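Local coordinates for putative phosphatase/phosphodiesterase MPN_349 (Mycoplasma pneumoniae M129, PDB 1T71), which probably hydrolyses phosphoester bonds, perhaps those of 2',3'-cyclic nucleotides, as an iron-binding metallophosphoesterase of the YmdB-like family, at residues L109-E112 with K117-I120; L124-P129 with T162-A167; A217-S222 with Q275-L280. One frame throughout, in Å; residues are numbered along the deposited sequence.

Contact 1: residues L109-E112 with K117-I120; sequences LVFE and KIRI
Leu109 and Phe111 face Ile120 and Ile118 across an antiparallel strand pair, and each couple exchanges two backbone hydrogen bonds. Within the Leu109 and Ile120 couple, Ile120 N gives to Leu109 O at 2.9 Å and Leu109 N gives back to Ile120 O. The Phe111 and Ile118 couple is similar, with Ile118 N reaching Phe111 O at 2.7 Å. Between these couples lies the non-hydrogen-bonded pair Val110 and Arg119, and CA-H...O contacts accompany them: Val110 CA approaches Ile118 O at 3.1 Å and Arg119 CA approaches Leu109 O at 3.2 Å.

The two strands form a beta hairpin at one margin of a mixed sheet. Strand 108-112 is outermost, while strand 117-124 also bonds through Lys117 and Arg119 to strand 152-158 on its other side.

Apolar packing belongs to the face bearing Leu109, Phe111, Ile118 and Ile120. The Phe111 ring, with CG set between backbone N and carbonyl carbon (chi1 63°), leans over toward the partner strand, and CB of Ile118 sits over one ring face, a CH-pi contact 4.1 Å from the centroid. Phe111 CE1 also meets Ile118 CG2 at 3.8 Å and Ile120 CD1 at 3.9 Å. Tyr66 stacks on the same ring, and Leu37 and Ile39 join this layer, so the hairpin packs against the other mixed sheet.

On the face of Val110, Lys117 and the aliphatic part of Arg119 pass its methyl groups. Lys117 bends at its last torsion (chi4 -58°), folding back past Val110 CG1 while its NZ forms a salt bridge with Asp149.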
loop_
_atom_site.group_PDB
_atom_site.type_symbol
_atom_site.label_atom_id
_atom_site.label_comp_id
_atom_site.label_asym_id
_atom_site.label_seq_id
_atom_site.Cartn_x
_atom_site.Cartn_y
_atom_site.Cartn_z
ATOM N N LEU A 109 -13.417 -6.160 -0.570
ATOM C CA LEU A 109 -13.752 -7.495 -1.053
ATOM C C LEU A 109 -13.663 -8.529 0.052
ATOM O O LEU A 109 -13.001 -8.318 1.068
ATOM C CB LEU A 109 -12.850 -7.901 -2.226
ATOM C CG LEU A 109 -11.358 -8.181 -2.046
ATOM C CD1 LEU A 109 -11.138 -9.453 -1.244
ATOM C CD2 LEU A 109 -10.726 -8.331 -3.419
ATOM N N VAL A 110 -14.340 -9.651 -0.154
ATOM C CA VAL A 110 -14.348 -10.724 0.825
ATOM C C VAL A 110 -14.101 -12.070 0.167
ATOM O O VAL A 110 -14.640 -12.375 -0.897
ATOM C CB VAL A 110 -15.701 -10.812 1.556
ATOM C CG1 VAL A 110 -15.629 -11.852 2.667
ATOM C CG2 VAL A 110 -16.075 -9.464 2.114
ATOM N N PHE A 111 -13.273 -12.872 0.811
ATOM C CA PHE A 111 -12.977 -14.203 0.328
ATOM C C PHE A 111 -12.759 -15.036 1.577
ATOM O O PHE A 111 -12.525 -14.491 2.659
ATOM C CB PHE A 111 -11.725 -14.212 -0.554
ATOM C CG PHE A 111 -10.470 -13.798 0.155
ATOM C CD1 PHE A 111 -10.232 -12.464 0.460
ATOM C CD2 PHE A 111 -9.509 -14.744 0.498
ATOM C CE1 PHE A 111 -9.049 -12.077 1.093
ATOM C CE2 PHE A 111 -8.325 -14.369 1.132
ATOM C CZ PHE A 111 -8.095 -13.034 1.429
ATOM N N GLU A 112 -12.858 -16.352 1.449
ATOM C CA GLU A 112 -12.656 -17.186 2.613
ATOM C C GLU A 112 -11.377 -17.968 2.431
ATOM O O GLU A 112 -11.052 -18.395 1.324
ATOM C CB GLU A 112 -13.847 -18.128 2.830
ATOM C CG GLU A 112 -13.841 -19.388 1.980
ATOM C CD GLU A 112 -15.087 -20.230 2.198
ATOM O OE1 GLU A 112 -16.186 -19.796 1.781
ATOM O OE2 GLU A 112 -14.971 -21.323 2.797
ATOM N N LYS A 117 -13.595 -15.843 6.961
ATOM C CA LYS A 117 -14.141 -14.897 5.998
ATOM C C LYS A 117 -13.261 -13.658 6.149
ATOM O O LYS A 117 -13.322 -12.958 7.166
ATOM C CB LYS A 117 -15.590 -14.565 6.351
ATOM C CG LYS A 117 -16.471 -14.243 5.159
ATOM C CD LYS A 117 -17.901 -13.966 5.601
ATOM C CE LYS A 117 -18.855 -13.927 4.410
ATOM N NZ LYS A 117 -18.478 -12.897 3.398
ATOM N N ILE A 118 -12.435 -13.397 5.142
ATOM C CA ILE A 118 -11.516 -12.267 5.180
ATOM C C ILE A 118 -11.929 -11.101 4.290
ATOM O O ILE A 118 -12.283 -11.283 3.124
ATOM C CB ILE A 118 -10.101 -12.716 4.778
ATOM C CG1 ILE A 118 -9.664 -13.886 5.668
ATOM C CG2 ILE A 118 -9.125 -11.547 4.900
ATOM C CD1 ILE A 118 -8.309 -14.470 5.305
ATOM N N ARG A 119 -11.870 -9.899 4.850
ATOM C CA ARG A 119 -12.232 -8.698 4.115
ATOM C C ARG A 119 -11.030 -7.771 3.929
ATOM O O ARG A 119 -10.226 -7.591 4.844
ATOM C CB ARG A 119 -13.338 -7.961 4.862
ATOM C CG ARG A 119 -14.151 -7.029 4.003
ATOM C CD ARG A 119 -15.328 -6.445 4.771
ATOM N NE ARG A 119 -16.258 -5.791 3.860
ATOM C CZ ARG A 119 -17.305 -6.386 3.300
ATOM N NH1 ARG A 119 -17.574 -7.655 3.563
ATOM N NH2 ARG A 119 -18.073 -5.710 2.459
ATOM N N ILE A 120 -10.891 -7.213 2.730
ATOM C CA ILE A 120 -9.806 -6.278 2.450
ATOM C C ILE A 120 -10.442 -4.989 1.963
ATOM O O ILE A 120 -11.191 -4.988 0.980
ATOM C CB ILE A 120 -8.837 -6.794 1.357
ATOM C CG1 ILE A 120 -8.134 -8.070 1.825
ATOM C CG2 ILE A 120 -7.790 -5.717 1.050
ATOM C CD1 ILE A 120 -7.181 -8.661 0.786
#

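Contact 2: residues L124-P129 with T162-A167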
loop_
_atom_site.group_PDB
_atom_site.type_symbol
_atom_site.label_atom_id
_atom_site.label_comp_id
_atom_site.label_asym_id
_atom_site.label_seq_id
_atom_site.Cartn_x
_atom_site.Cartn_y
_atom_site.Cartn_z
ATOM N N LEU A 124 -9.188 6.299 1.083
ATOM C CA LEU A 124 -8.374 7.493 0.853
ATOM C C LEU A 124 -8.552 8.478 2.005
ATOM O O LEU A 124 -9.675 8.820 2.387
ATOM C CB LEU A 124 -8.771 8.172 -0.466
ATOM C CG LEU A 124 -8.043 7.736 -1.741
ATOM C CD1 LEU A 124 -8.823 8.188 -2.967
ATOM C CD2 LEU A 124 -6.644 8.333 -1.755
ATOM N N GLY A 125 -7.438 8.932 2.559
ATOM C CA GLY A 125 -7.504 9.875 3.659
ATOM C C GLY A 125 -8.008 11.216 3.174
ATOM O O GLY A 125 -7.798 11.595 2.022
ATOM N N THR A 126 -8.682 11.942 4.053
ATOM C CA THR A 126 -9.210 13.242 3.684
ATOM C C THR A 126 -8.067 14.248 3.536
ATOM O O THR A 126 -8.230 15.296 2.915
ATOM C CB THR A 126 -10.208 13.730 4.746
ATOM O OG1 THR A 126 -10.981 14.808 4.211
ATOM C CG2 THR A 126 -9.471 14.204 5.990
ATOM N N SER A 127 -6.908 13.908 4.100
ATOM C CA SER A 127 -5.722 14.762 4.048
ATOM C C SER A 127 -4.935 14.654 2.736
ATOM O O SER A 127 -3.915 15.319 2.561
ATOM C CB SER A 127 -4.785 14.439 5.222
ATOM O OG SER A 127 -4.284 13.111 5.142
ATOM N N VAL A 128 -5.397 13.814 1.820
ATOM C CA VAL A 128 -4.718 13.658 0.539
ATOM C C VAL A 128 -5.363 14.582 -0.487
ATOM O O VAL A 128 -6.577 14.547 -0.683
ATOM C CB VAL A 128 -4.823 12.207 0.000
ATOM C CG1 VAL A 128 -4.108 12.105 -1.347
ATOM C CG2 VAL A 128 -4.222 11.230 0.988
ATOM N N PRO A 129 -4.561 15.431 -1.146
ATOM C CA PRO A 129 -5.112 16.346 -2.155
ATOM C C PRO A 129 -5.508 15.526 -3.379
ATOM O O PRO A 129 -4.676 14.807 -3.931
ATOM C CB PRO A 129 -3.941 17.280 -2.457
ATOM C CG PRO A 129 -3.101 17.210 -1.211
ATOM C CD PRO A 129 -3.152 15.747 -0.870
ATOM N N THR A 162 0.025 12.262 9.611
ATOM C CA THR A 162 0.234 11.384 10.760
ATOM C C THR A 162 -0.923 11.578 11.729
ATOM O O THR A 162 -1.305 10.654 12.442
ATOM C CB THR A 162 1.557 11.685 11.528
ATOM O OG1 THR A 162 1.670 13.096 11.756
ATOM C CG2 THR A 162 2.774 11.183 10.749
ATOM N N SER A 163 -1.488 12.778 11.769
ATOM C CA SER A 163 -2.610 13.003 12.668
ATOM C C SER A 163 -3.870 12.302 12.155
ATOM O O SER A 163 -4.591 11.698 12.941
ATOM C CB SER A 163 -2.869 14.498 12.864
ATOM O OG SER A 163 -3.381 15.083 11.683
ATOM N N GLU A 164 -4.146 12.360 10.852
ATOM C CA GLU A 164 -5.340 11.676 10.355
ATOM C C GLU A 164 -5.168 10.164 10.514
ATOM O O GLU A 164 -6.111 9.451 10.858
ATOM C CB GLU A 164 -5.619 11.989 8.880
ATOM C CG GLU A 164 -6.996 11.469 8.447
ATOM C CD GLU A 164 -7.319 11.670 6.973
ATOM O OE1 GLU A 164 -8.502 11.491 6.609
ATOM O OE2 GLU A 164 -6.408 11.991 6.181
ATOM N N LYS A 165 -3.954 9.686 10.272
ATOM C CA LYS A 165 -3.655 8.262 10.381
ATOM C C LYS A 165 -3.899 7.737 11.797
ATOM O O LYS A 165 -4.565 6.723 11.993
ATOM C CB LYS A 165 -2.193 7.999 9.988
ATOM C CG LYS A 165 -2.018 6.982 8.863
ATOM C CD LYS A 165 -2.105 7.625 7.493
ATOM C CE LYS A 165 -0.795 8.305 7.111
ATOM N NZ LYS A 165 0.253 7.344 6.655
ATOM N N ASN A 166 -3.351 8.430 12.788
ATOM C CA ASN A 166 -3.510 8.006 14.161
ATOM C C ASN A 166 -4.920 8.235 14.702
ATOM O O ASN A 166 -5.371 7.509 15.586
ATOM C CB ASN A 166 -2.444 8.683 15.020
ATOM C CG ASN A 166 -1.076 8.044 14.832
ATOM O OD1 ASN A 166 -0.760 7.038 15.468
ATOM N ND2 ASN A 166 -0.271 8.607 13.934
ATOM N N ALA A 167 -5.621 9.231 14.172
ATOM C CA ALA A 167 -6.987 9.475 14.612
ATOM C C ALA A 167 -7.814 8.285 14.124
ATOM O O ALA A 167 -8.714 7.808 14.814
ATOM C CB ALA A 167 -7.519 10.765 14.010
#
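Glu164 drives its carboxylate into the turn formed by Gly125 to Val128, where three donors receive it. Thr126 N gives to Glu164 OE1 at 2.6 Å on the syn lone pair. The other oxygen takes two bonds: Ser127 N reaches Glu164 OE2 at 2.9 Å, also from the syn side but 34° out of the carboxylate plane, and Ser127 OG reaches the same OE2 at 2.6 Å, nearly along its C-O bond. With both oxygens gripped, rotation of the carboxylate is fixed, and the concentration of N-H and O-H donors would probably favour its ionised form. The side chain is stretched out from the helix, CG anti to the backbone N (chi1 -170°), which carries the acid across to the type I turn. Gly125 CA packs 3.5 Å from Glu164 OE2.

This polar knot is compact, with Thr126 CG2, a methyl, pressed against Glu164 OE1 at 2.9 Å. The outer margin is sparse: Thr126 is itself exposed, crossing the glutamate at about a right angle, and Glu164 alone carries the contact from the helix.

Ser127 OG additionally bonds the backbone N atoms of Glu160 and Thr161, and Gly125 shares a backbone bond with the iron ligand His158. The turn, following strand 117-124, is thus tied to the end of strand 152-158 and to the first turn of helix 162-172, close to the iron-binding residues His158 and His183.

Contact 3: residues A217-S222 with Q275-L280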
loop_
_atom_site.group_PDB
_atom_site.type_symbol
_atom_site.label_atom_id
_atom_site.label_comp_id
_atom_site.label_asym_id
_atom_site.label_seq_id
_atom_site.Cartn_x
_atom_site.Cartn_y
_atom_site.Cartn_z
ATOM N N ALA A 217 11.241 9.456 -6.869
ATOM C CA ALA A 217 11.526 10.308 -8.022
ATOM C C ALA A 217 12.982 10.772 -8.101
ATOM O O ALA A 217 13.698 10.795 -7.098
ATOM C CB ALA A 217 10.597 11.529 -8.006
ATOM N N ASN A 218 13.411 11.136 -9.304
ATOM C CA ASN A 218 14.762 11.627 -9.518
ATOM C C ASN A 218 14.905 12.903 -8.696
ATOM O O ASN A 218 14.036 13.772 -8.734
ATOM C CB ASN A 218 14.981 11.930 -11.000
ATOM C CG ASN A 218 16.237 12.737 -11.248
ATOM O OD1 ASN A 218 17.334 12.350 -10.843
ATOM N ND2 ASN A 218 16.083 13.869 -11.921
ATOM N N PRO A 219 16.004 13.028 -7.936
ATOM C CA PRO A 219 16.241 14.210 -7.100
ATOM C C PRO A 219 16.305 15.557 -7.820
ATOM O O PRO A 219 15.872 16.572 -7.274
ATOM C CB PRO A 219 17.555 13.876 -6.394
ATOM C CG PRO A 219 17.499 12.374 -6.283
ATOM C CD PRO A 219 17.009 11.984 -7.661
ATOM N N GLU A 220 16.831 15.576 -9.041
ATOM C CA GLU A 220 16.957 16.832 -9.769
ATOM C C GLU A 220 15.693 17.684 -9.845
ATOM O O GLU A 220 15.701 18.840 -9.418
ATOM C CB GLU A 220 17.490 16.605 -11.186
ATOM C CG GLU A 220 17.764 17.930 -11.898
ATOM C CD GLU A 220 18.371 17.769 -13.277
ATOM O OE1 GLU A 220 17.698 17.201 -14.164
ATOM O OE2 GLU A 220 19.524 18.215 -13.473
ATOM N N GLN A 221 14.613 17.132 -10.390
ATOM C CA GLN A 221 13.369 17.892 -10.507
ATOM C C GLN A 221 12.852 18.286 -9.131
ATOM O O GLN A 221 12.319 19.376 -8.949
ATOM C CB GLN A 221 12.292 17.076 -11.229
ATOM C CG GLN A 221 12.596 16.735 -12.681
ATOM C CD GLN A 221 13.882 15.948 -12.852
ATOM O OE1 GLN A 221 14.971 16.517 -12.894
ATOM N NE2 GLN A 221 13.760 14.630 -12.943
ATOM N N SER A 222 13.013 17.388 -8.166
ATOM C CA SER A 222 12.554 17.630 -6.807
ATOM C C SER A 222 13.260 18.822 -6.156
ATOM O O SER A 222 12.602 19.720 -5.624
ATOM C CB SER A 222 12.755 16.366 -5.962
ATOM O OG SER A 222 12.309 16.561 -4.631
ATOM N N GLN A 275 26.783 11.619 -7.855
ATOM C CA GLN A 275 25.885 12.771 -7.867
ATOM C C GLN A 275 26.307 13.948 -6.986
ATOM O O GLN A 275 26.861 13.762 -5.902
ATOM C CB GLN A 275 24.481 12.333 -7.466
ATOM C CG GLN A 275 23.479 12.528 -8.564
ATOM C CD GLN A 275 23.609 11.524 -9.681
ATOM O OE1 GLN A 275 23.131 11.756 -10.785
ATOM N NE2 GLN A 275 24.240 10.395 -9.397
ATOM N N ASP A 276 26.020 15.159 -7.456
ATOM C CA ASP A 276 26.348 16.377 -6.720
ATOM C C ASP A 276 25.170 17.361 -6.754
ATOM O O ASP A 276 25.274 18.457 -7.308
ATOM C CB ASP A 276 27.606 17.026 -7.316
ATOM C CG ASP A 276 27.373 17.603 -8.709
ATOM O OD1 ASP A 276 26.664 16.965 -9.520
ATOM O OD2 ASP A 276 27.912 18.697 -8.996
ATOM N N TYR A 277 24.053 16.961 -6.150
ATOM C CA TYR A 277 22.844 17.779 -6.109
ATOM C C TYR A 277 23.006 19.110 -5.370
ATOM O O TYR A 277 22.186 20.016 -5.537
ATOM C CB TYR A 277 21.702 16.988 -5.461
ATOM C CG TYR A 277 21.362 15.705 -6.182
ATOM C CD1 TYR A 277 21.447 14.477 -5.534
ATOM C CD2 TYR A 277 20.969 15.719 -7.518
ATOM C CE1 TYR A 277 21.151 13.291 -6.199
ATOM C CE2 TYR A 277 20.672 14.541 -8.193
ATOM C CZ TYR A 277 20.766 13.331 -7.527
ATOM O OH TYR A 277 20.493 12.162 -8.200
ATOM N N PHE A 278 24.058 19.224 -4.561
ATOM C CA PHE A 278 24.323 20.437 -3.781
ATOM C C PHE A 278 24.305 21.690 -4.647
ATOM O O PHE A 278 23.925 22.767 -4.196
ATOM C CB PHE A 278 25.681 20.332 -3.076
ATOM C CG PHE A 278 26.002 21.499 -2.172
ATOM C CD1 PHE A 278 25.416 21.612 -0.911
ATOM C CD2 PHE A 278 26.915 22.472 -2.571
ATOM C CE1 PHE A 278 25.738 22.680 -0.057
ATOM C CE2 PHE A 278 27.245 23.541 -1.728
ATOM C CZ PHE A 278 26.654 23.643 -0.468
ATOM N N ASN A 279 24.726 21.556 -5.896
ATOM C CA ASN A 279 24.740 22.702 -6.794
ATOM C C ASN A 279 23.318 23.028 -7.245
ATOM O O ASN A 279 22.995 22.957 -8.422
ATOM C CB ASN A 279 25.654 22.396 -7.977
ATOM C CG ASN A 279 27.074 22.088 -7.533
ATOM O OD1 ASN A 279 27.717 22.904 -6.864
ATOM N ND2 ASN A 279 27.568 20.906 -7.890
ATOM N N LEU A 280 22.482 23.387 -6.271
ATOM C CA LEU A 280 21.081 23.727 -6.482
ATOM C C LEU A 280 20.820 24.607 -7.686
ATOM O O LEU A 280 19.675 24.734 -8.121
ATOM C CB LEU A 280 20.505 24.389 -5.223
ATOM C CG LEU A 280 21.193 25.612 -4.613
ATOM C CD1 LEU A 280 21.004 26.843 -5.497
ATOM C CD2 LEU A 280 20.601 25.854 -3.227
HETATM O O HOH W 1 20.156 12.140 -10.800
#
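With CG anti to its carbonyl carbon (chi1 -59°), Tyr277 sends its ring from the C-terminal tail across to the start of helix 219-226, and a second torsion of 121° presents a face to Pro219. Asn218, at the N-cap position of that helix, holds its own CG anti to the backbone N (chi1 167°), which carries its amide oxygen toward the phenol end of the tyrosine. Pro219 CB lies over the ring face, 3.6 Å from its centroid, a CH-pi contact offset toward the rim. The closest approach is Pro219 CB to Tyr277 CZ, 3.4 Å, while CG and CD of the proline extend past CZ toward the hydroxyl.

A single water completes the junction. It donates to Asn218 OD1 at 2.8 Å and to Gln275 OE1 at 3.0 Å, and bonds Tyr277 OH at 2.6 Å, lying at the ring's edge and in its plane. Asn218 and the tail are therefore bridged through solvent. The chemistry implies a light attachment: one ring face against one proline, and a shared water in place of any direct polar bond between the segments.

Overall arrangement
Contact 1 is the most extensive of the three and has a largely buried apolar face, joining neighbouring strands at the margin of one sheet and packing them toward the other. Contact 2 starts where the same strand 117-124 ends, but it ties a loop to a helix through one buried carboxylate, and it lies nearest the iron-binding residues. Contact 3 is peripheral, its centre about 44 Å from that of contact 1 and on the opposite side of the chain's centre; it rests the C-terminal tail on a helix start through a ring, a proline and a water. Backbone pairing, charged anchoring and solvent-mediated contact thus divide among them.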